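Local coordinates for protein myosin-I heavy chain (PDB 5EJR) that works as an actin-based motor with ATPase activity in early phagocytosis and adhesion, represented here by a MyTH4-FERM domain of its tail, at residues Trp331-Glu341 / Arg370-Gln381. Residues are numbered along the deposited sequence; the frame is centred on the assembly and turned at random. Where two conformers were deposited one is given.
Sequences WMKGLYTNVNE and RQVLPDQILNSQ
Pro374 lies over one face of the Trp331 indole: its CD stands 4.0 Å from the centroid of the five-membered ring and 27° off the ring normal, a CH-pi contact offset toward the rim. The first torsion of Trp331 (chi1 166°) swings the indole away from its own backbone N and onto the 370-381 backbone, where NE1 donates to Val372 O at 2.8 Å. The N-H...O angle of 169° makes the bond nearly straight; Val372 O lies in the indole plane, whereas NE1 sits above the plane of the carbonyl. Leu373 CD2 meets the benzo edge at CZ2, and helix 341-355 adds Ile347 against the same indole. Beside this, the bent Met332 chain brings SD to 3.5 Å from Val372 C and CE near the carbonyl oxygens of Arg370 and Leu373. Farther along, Ile377 CD1 packs on Val339 CG1 at 3.6 Å and on Thr337 CG2.

Both segments belong to the helical central lobe of the FERM domain. Helix 317-332 ends in a Schellman motif at Gly334, whose positive phi accompanies a Gly334 N to Trp331 O bond, and this turn packs on Pro374, the N-cap residue of helix 375-378. Two waters bridge the turn to that helix: both donate to Met332 O, one accepting from Asp375 N and the other donating to Gln376 OE1.

At the far polar edge, Glu341 OE2 accepts from Ser380 OG at 2.7 Å on its anti side and, less certainly, from Gln381 NE2 on its syn side in one of two conformers, both donors somewhat out of the carboxylate plane.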
ATOM      1  N   TRP A 331       5.501  19.937 -15.672  1.00 11.57           N
ATOM      2  CA  TRP A 331       6.156  20.780 -16.670  1.00 11.96           C
ATOM      3  C   TRP A 331       7.628  20.979 -16.239  1.00 15.07           C
ATOM      4  O   TRP A 331       8.519  20.831 -17.078  1.00 14.75           O
ATOM      5  CB  TRP A 331       5.485  22.149 -16.749  1.00 10.73           C
ATOM      6  CG  TRP A 331       6.272  23.205 -17.486  1.00 10.80           C
ATOM      7  CD1 TRP A 331       6.917  24.279 -16.941  1.00 12.66           C
ATOM      8  CD2 TRP A 331       6.531  23.249 -18.892  1.00 10.92           C
ATOM      9  NE1 TRP A 331       7.558  24.997 -17.928  1.00 11.71           N
ATOM     10  CE2 TRP A 331       7.354  24.372 -19.136  1.00 14.13           C
ATOM     11  CE3 TRP A 331       6.175  22.419 -19.976  1.00 13.46           C
ATOM     12  CZ2 TRP A 331       7.755  24.743 -20.432  1.00 14.33           C
ATOM     13  CZ3 TRP A 331       6.575  22.783 -21.260  1.00 15.81           C
ATOM     14  CH2 TRP A 331       7.403  23.905 -21.469  1.00 16.53           C
ATOM     15  N   MET A 332       7.872  21.309 -14.961  1.00 11.37           N
ATOM     16  CA  MET A 332       9.253  21.558 -14.484  1.00 14.18           C
ATOM     17  C   MET A 332      10.146  20.303 -14.449  1.00 21.70           C
ATOM     18  O   MET A 332      11.367  20.440 -14.480  1.00 21.77           O
ATOM     19  CB  MET A 332       9.282  22.284 -13.138  1.00 15.23           C
ATOM     20  CG  MET A 332       8.922  23.755 -13.254  1.00 18.02           C
ATOM     21  SD  MET A 332       9.736  24.728 -14.564  1.00 20.56           S
ATOM     22  CE  MET A 332      11.472  24.819 -13.953  1.00 18.22           C
ATOM     23  N   LYS A 333       9.536  19.103 -14.402  1.00 19.27           N
ATOM     24  CA  LYS A 333      10.219  17.802 -14.446  1.00 19.03           C
ATOM     25  C   LYS A 333      10.400  17.302 -15.881  1.00 24.68           C
ATOM     26  O   LYS A 333      10.906  16.200 -16.088  1.00 26.58           O
ATOM     27  CB  LYS A 333       9.464  16.763 -13.622  1.00 20.84           C
ATOM     28  CG  LYS A 333       9.731  16.841 -12.137  1.00 26.58           C
ATOM     29  CD  LYS A 333       8.662  16.020 -11.414  1.00 34.18           C
ATOM     30  CE  LYS A 333       8.950  15.867  -9.938  1.00 46.34           C
ATOM     31  NZ  LYS A 333       9.189  17.188  -9.292  1.00 44.37           N
ATOM     32  N   GLY A 334      10.005  18.101 -16.859  1.00 19.02           N
ATOM     33  CA  GLY A 334      10.182  17.767 -18.269  1.00 19.38           C
ATOM     34  C   GLY A 334       9.222  16.717 -18.801  1.00 26.45           C
ATOM     35  O   GLY A 334       9.485  16.124 -19.845  1.00 25.59           O
ATOM     36  N   LEU A 335       8.070  16.508 -18.136  1.00 24.87           N
ATOM     37  CA  LEU A 335       7.099  15.509 -18.620  1.00 25.43           C
ATOM     38  C   LEU A 335       6.331  15.924 -19.886  1.00 26.56           C
ATOM     39  O   LEU A 335       5.866  15.055 -20.618  1.00 27.12           O
ATOM     40  CB  LEU A 335       6.147  15.100 -17.499  1.00 26.25           C
ATOM     41  CG  LEU A 335       6.857  14.557 -16.235  1.00 33.66           C
ATOM     42  CD1 LEU A 335       5.862  14.152 -15.183  1.00 34.62           C
ATOM     43  CD2 LEU A 335       7.797  13.357 -16.556  1.00 37.58           C
ATOM     44  N   TYR A 336       6.233  17.231 -20.179  1.00 21.52           N
ATOM     45  CA  TYR A 336       5.529  17.723 -21.361  1.00 21.76           C
ATOM     46  C   TYR A 336       6.500  18.242 -22.428  1.00 31.56           C
ATOM     47  O   TYR A 336       6.897  19.399 -22.384  1.00 31.67           O
ATOM     48  CB  TYR A 336       4.505  18.810 -20.956  1.00 21.50           C
ATOM     49  CG  TYR A 336       3.473  18.306 -19.973  1.00 23.29           C
ATOM     50  CD1 TYR A 336       2.608  17.266 -20.310  1.00 24.28           C
ATOM     51  CD2 TYR A 336       3.338  18.886 -18.717  1.00 23.98           C
ATOM     52  CE1 TYR A 336       1.654  16.798 -19.409  1.00 24.56           C
ATOM     53  CE2 TYR A 336       2.362  18.450 -17.821  1.00 25.21           C
ATOM     54  CZ  TYR A 336       1.533  17.396 -18.167  1.00 33.25           C
ATOM     55  OH  TYR A 336       0.593  16.951 -17.277  1.00 37.36           O
ATOM     56  N   THR A 337       6.872  17.414 -23.392  1.00 32.28           N
ATOM     57  CA  THR A 337       7.848  17.864 -24.390  1.00 33.75           C
ATOM     58  C   THR A 337       7.295  17.892 -25.846  1.00 40.09           C
ATOM     59  O   THR A 337       8.067  18.173 -26.768  1.00 40.09           O
ATOM     60  CB  THR A 337       9.159  17.074 -24.248  1.00 40.10           C
ATOM     61  OG1 THR A 337       8.871  15.678 -24.119  1.00 36.35           O
ATOM     62  CG2 THR A 337       9.983  17.537 -23.038  1.00 40.36           C
ATOM     63  N   ASN A 338       5.958  17.741 -26.048  1.00 36.90           N
ATOM     64  CA  ASN A 338       5.364  17.881 -27.392  1.00 36.92           C
ATOM     65  C   ASN A 338       5.160  19.387 -27.666  1.00 38.79           C
ATOM     66  O   ASN A 338       4.108  19.847 -28.125  1.00 39.38           O
ATOM     67  CB  ASN A 338       4.036  17.094 -27.530  1.00 33.79           C
ATOM     68  CG  ASN A 338       3.489  17.068 -28.951  1.00 61.08           C
ATOM     69  OD1 ASN A 338       4.229  17.195 -29.942  1.00 55.99           O
ATOM     70  ND2 ASN A 338       2.176  16.946 -29.091  1.00 55.19           N
ATOM     71  N   VAL A 339       6.183  20.155 -27.379  1.00 33.58           N
ATOM     72  CA  VAL A 339       6.090  21.602 -27.448  1.00 31.91           C
ATOM     73  C   VAL A 339       7.294  22.191 -28.189  1.00 32.33           C
ATOM     74  O   VAL A 339       8.415  21.715 -28.008  1.00 30.93           O
ATOM     75  CB  VAL A 339       5.928  22.035 -25.953  1.00 35.95           C
ATOM     76  CG1 VAL A 339       7.251  22.145 -25.205  1.00 36.82           C
ATOM     77  CG2 VAL A 339       5.060  23.256 -25.773  1.00 34.80           C
ATOM     78  N   ASN A 340       7.057  23.148 -29.102  1.00 29.03           N
ATOM     79  CA  ASN A 340       8.168  23.773 -29.803  1.00 29.47           C
ATOM     80  C   ASN A 340       8.737  24.933 -28.937  1.00 30.92           C
ATOM     81  O   ASN A 340       8.165  25.241 -27.887  1.00 27.33           O
ATOM     82  CB  ASN A 340       7.789  24.180 -31.236  1.00 32.86           C
ATOM     83  CG  ASN A 340       6.957  25.436 -31.402  1.00 56.79           C
ATOM     84  OD1 ASN A 340       6.468  26.033 -30.443  1.00 41.80           O
ATOM     85  ND2 ASN A 340       6.807  25.884 -32.644  1.00 49.23           N
ATOM     86  N   GLU A 341       9.845  25.559 -29.368  1.00 28.32           N
ATOM     87  CA  GLU A 341      10.505  26.651 -28.632  1.00 28.13           C
ATOM     88  C   GLU A 341       9.616  27.893 -28.429  1.00 29.42           C
ATOM     89  O   GLU A 341       9.660  28.494 -27.357  1.00 29.31           O
ATOM     90  CB  GLU A 341      11.841  27.014 -29.274  1.00 30.00           C
ATOM     91  CG  GLU A 341      12.856  25.884 -29.106  1.00 45.70           C
ATOM     92  CD  GLU A 341      14.073  25.887 -30.017  1.00 63.64           C
ATOM     93  OE1 GLU A 341      14.146  26.748 -30.924  1.00 70.35           O
ATOM     94  OE2 GLU A 341      14.968  25.034 -29.810  1.00 40.47           O
ATOM     95  N   ARG A 370      15.458  29.641 -15.324  1.00 14.52           N
ATOM     96  CA  ARG A 370      15.553  28.342 -14.645  1.00 14.17           C
ATOM     97  C   ARG A 370      14.341  28.051 -13.728  1.00 18.13           C
ATOM     98  O   ARG A 370      14.131  26.914 -13.382  1.00 17.62           O
ATOM     99  CB  ARG A 370      16.838  28.260 -13.814  1.00 14.81           C
ATOM    100  CG  ARG A 370      18.115  28.399 -14.625  1.00 20.01           C
ATOM    101  CD  ARG A 370      18.244  27.379 -15.752  1.00 17.57           C
ATOM    102  NE  ARG A 370      18.231  25.985 -15.282  1.00 18.38           N
ATOM    103  CZ  ARG A 370      19.258  25.346 -14.731  1.00 22.64           C
ATOM    104  NH1 ARG A 370      20.392  25.986 -14.478  1.00 14.30           N
ATOM    105  NH2 ARG A 370      19.145  24.078 -14.392  1.00 19.56           N
ATOM    106  N   GLN A 371      13.592  29.068 -13.297  1.00 14.71           N
ATOM    107  CA  GLN A 371      12.424  28.845 -12.432  1.00 13.14           C
ATOM    108  C   GLN A 371      11.190  28.418 -13.248  1.00 17.59           C
ATOM    109  O   GLN A 371      10.169  28.019 -12.662  1.00 18.27           O
ATOM    110  CB  GLN A 371      12.097  30.137 -11.674  1.00 14.36           C
ATOM    111  CG  GLN A 371      13.172  30.611 -10.661  1.00 18.66           C
ATOM    112  CD  GLN A 371      12.711  31.903 -10.000  1.00 40.96           C
ATOM    113  OE1 GLN A 371      12.661  32.987 -10.611  1.00 31.35           O
ATOM    114  NE2 GLN A 371      12.268  31.797  -8.762  1.00 40.59           N
ATOM    115  N   VAL A 372      11.245  28.557 -14.576  1.00 12.84           N
ATOM    116  CA  VAL A 372      10.067  28.343 -15.428  1.00 12.13           C
ATOM    117  C   VAL A 372      10.266  27.430 -16.651  1.00 16.42           C
ATOM    118  O   VAL A 372       9.280  27.157 -17.367  1.00 17.64           O
ATOM    119  CB  VAL A 372       9.446  29.703 -15.872  1.00 15.18           C
ATOM    120  CG1 VAL A 372       9.001  30.514 -14.664  1.00 15.30           C
ATOM    121  CG2 VAL A 372      10.404  30.509 -16.773  1.00 14.77           C
ATOM    122  N   LEU A 373      11.485  26.940 -16.898  1.00 14.55           N
ATOM    123  CA  LEU A 373      11.668  26.011 -18.016  1.00 15.28           C
ATOM    124  C   LEU A 373      12.363  24.786 -17.483  1.00 19.70           C
ATOM    125  O   LEU A 373      13.352  24.960 -16.768  1.00 18.78           O
ATOM    126  CB  LEU A 373      12.558  26.583 -19.120  1.00 17.01           C
ATOM    127  CG  LEU A 373      12.015  27.518 -20.139  1.00 23.44           C
ATOM    128  CD1 LEU A 373      13.132  27.847 -21.129  1.00 24.04           C
ATOM    129  CD2 LEU A 373      10.771  26.914 -20.890  1.00 22.89           C
ATOM    130  N   PRO A 374      11.926  23.548 -17.827  1.00 16.23           N
ATOM    131  CA  PRO A 374      12.677  22.364 -17.356  1.00 17.36           C
ATOM    132  C   PRO A 374      13.964  22.212 -18.176  1.00 19.32           C
ATOM    133  O   PRO A 374      14.007  22.661 -19.324  1.00 18.08           O
ATOM    134  CB  PRO A 374      11.725  21.198 -17.656  1.00 18.65           C
ATOM    135  CG  PRO A 374      10.933  21.672 -18.840  1.00 23.21           C
ATOM    136  CD  PRO A 374      10.781  23.169 -18.685  1.00 18.26           C
ATOM    137  N   ASP A 375      14.971  21.503 -17.638  1.00 16.60           N
ATOM    138  CA  ASP A 375      16.250  21.271 -18.351  1.00 17.72           C
ATOM    139  C   ASP A 375      16.069  20.621 -19.705  1.00 21.07           C
ATOM    140  O   ASP A 375      16.763  20.978 -20.650  1.00 17.77           O
ATOM    141  CB  ASP A 375      17.202  20.416 -17.497  1.00 18.93           C
ATOM    142  CG  ASP A 375      17.713  21.106 -16.249  1.00 27.89           C
ATOM    143  OD1 ASP A 375      17.395  22.318 -16.050  1.00 28.84           O
ATOM    144  OD2 ASP A 375      18.422  20.452 -15.467  1.00 31.13           O
ATOM    145  N   GLN A 376      15.125  19.663 -19.811  1.00 18.58           N
ATOM    146  CA  GLN A 376      14.833  18.920 -21.042  1.00 19.65           C
ATOM    147  C   GLN A 376      14.524  19.836 -22.246  1.00 24.21           C
ATOM    148  O   GLN A 376      14.994  19.594 -23.357  1.00 24.68           O
ATOM    149  CB  GLN A 376      13.685  17.918 -20.777  1.00 21.78           C
ATOM    150  CG  GLN A 376      14.061  16.787 -19.813  1.00 38.72           C
ATOM    151  CD  GLN A 376      13.913  17.064 -18.320  1.00 54.26           C
ATOM    152  OE1 GLN A 376      13.722  18.207 -17.852  1.00 32.19           O
ATOM    153  NE2 GLN A 376      14.015  15.995 -17.526  1.00 52.61           N
ATOM    154  N   ILE A 377      13.792  20.934 -22.004  1.00 20.21           N
ATOM    155  CA  ILE A 377      13.454  21.942 -23.016  1.00 17.89           C
ATOM    156  C   ILE A 377      14.637  22.935 -23.161  1.00 18.75           C
ATOM    157  O   ILE A 377      14.984  23.330 -24.268  1.00 17.71           O
ATOM    158  CB  ILE A 377      12.161  22.684 -22.537  1.00 20.10           C
ATOM    159  CG1 ILE A 377      10.889  21.749 -22.532  1.00 21.08           C
ATOM    160  CG2 ILE A 377      11.911  23.973 -23.302  1.00 18.78           C
ATOM    161  CD1 ILE A 377      10.441  21.256 -23.808  1.00 27.72           C
ATOM    162  N   LEU A 378      15.160  23.410 -22.033  1.00 15.98           N
ATOM    163  CA  LEU A 378      16.260  24.377 -21.968  1.00 16.76           C
ATOM    164  C   LEU A 378      17.459  23.906 -22.820  1.00 19.56           C
ATOM    165  O   LEU A 378      18.092  24.728 -23.471  1.00 18.14           O
ATOM    166  CB  LEU A 378      16.713  24.582 -20.497  1.00 16.70           C
ATOM    167  CG  LEU A 378      17.951  25.515 -20.267  1.00 20.87           C
ATOM    168  CD1 LEU A 378      17.622  26.986 -20.611  1.00 21.31           C
ATOM    169  CD2 LEU A 378      18.396  25.473 -18.798  1.00 19.92           C
ATOM    170  N   ASN A 379      17.741  22.589 -22.814  1.00 15.38           N
ATOM    171  CA  ASN A 379      18.824  21.948 -23.553  1.00 16.57           C
ATOM    172  C   ASN A 379      18.885  22.272 -25.033  1.00 19.21           C
ATOM    173  O   ASN A 379      19.970  22.229 -25.622  1.00 19.66           O
ATOM    174  CB  ASN A 379      18.716  20.421 -23.388  1.00 19.62           C
ATOM    175  CG  ASN A 379      19.226  19.948 -22.076  1.00 19.98           C
ATOM    176  OD1 ASN A 379      19.685  20.747 -21.256  1.00 19.96           O
ATOM    177  ND2 ASN A 379      19.013  18.664 -21.777  1.00 16.45           N
ATOM    178  N   SER A 380      17.740  22.567 -25.646  1.00 17.31           N
ATOM    179  CA  SER A 380      17.682  22.775 -27.091  1.00 19.27           C
ATOM    180  C   SER A 380      18.304  24.105 -27.580  1.00 22.76           C
ATOM    181  O   SER A 380      18.609  24.204 -28.755  1.00 25.21           O
ATOM    182  CB  SER A 380      16.251  22.602 -27.611  1.00 22.83           C
ATOM    183  OG  SER A 380      15.474  23.784 -27.485  1.00 29.99           O
ATOM    184  N   GLN A 381      18.466  25.114 -26.705  0.50 17.21           N
ATOM    185  CA  GLN A 381      19.050  26.417 -27.087  0.50 17.14           C
ATOM    186  C   GLN A 381      19.884  26.971 -25.955  0.50 19.16           C
ATOM    187  O   GLN A 381      19.601  26.682 -24.793  0.50 17.16           O
ATOM    188  CB  GLN A 381      17.946  27.481 -27.381  0.50 17.98           C
ATOM    189  CG  GLN A 381      17.065  27.270 -28.617  0.50 27.42           C
ATOM    190  CD  GLN A 381      17.777  27.206 -29.955  0.50 41.85           C
ATOM    191  OE1 GLN A 381      18.698  27.983 -30.222  0.50 35.62           O
ATOM    192  NE2 GLN A 381      17.405  26.263 -30.813  0.50 31.85           N
TER
HETATM  193  O   HOH W   1      14.565  20.531 -14.851  1.00 40.20           O
HETATM  194  O   HOH W   2      13.364  18.193 -15.181  1.00 54.38           O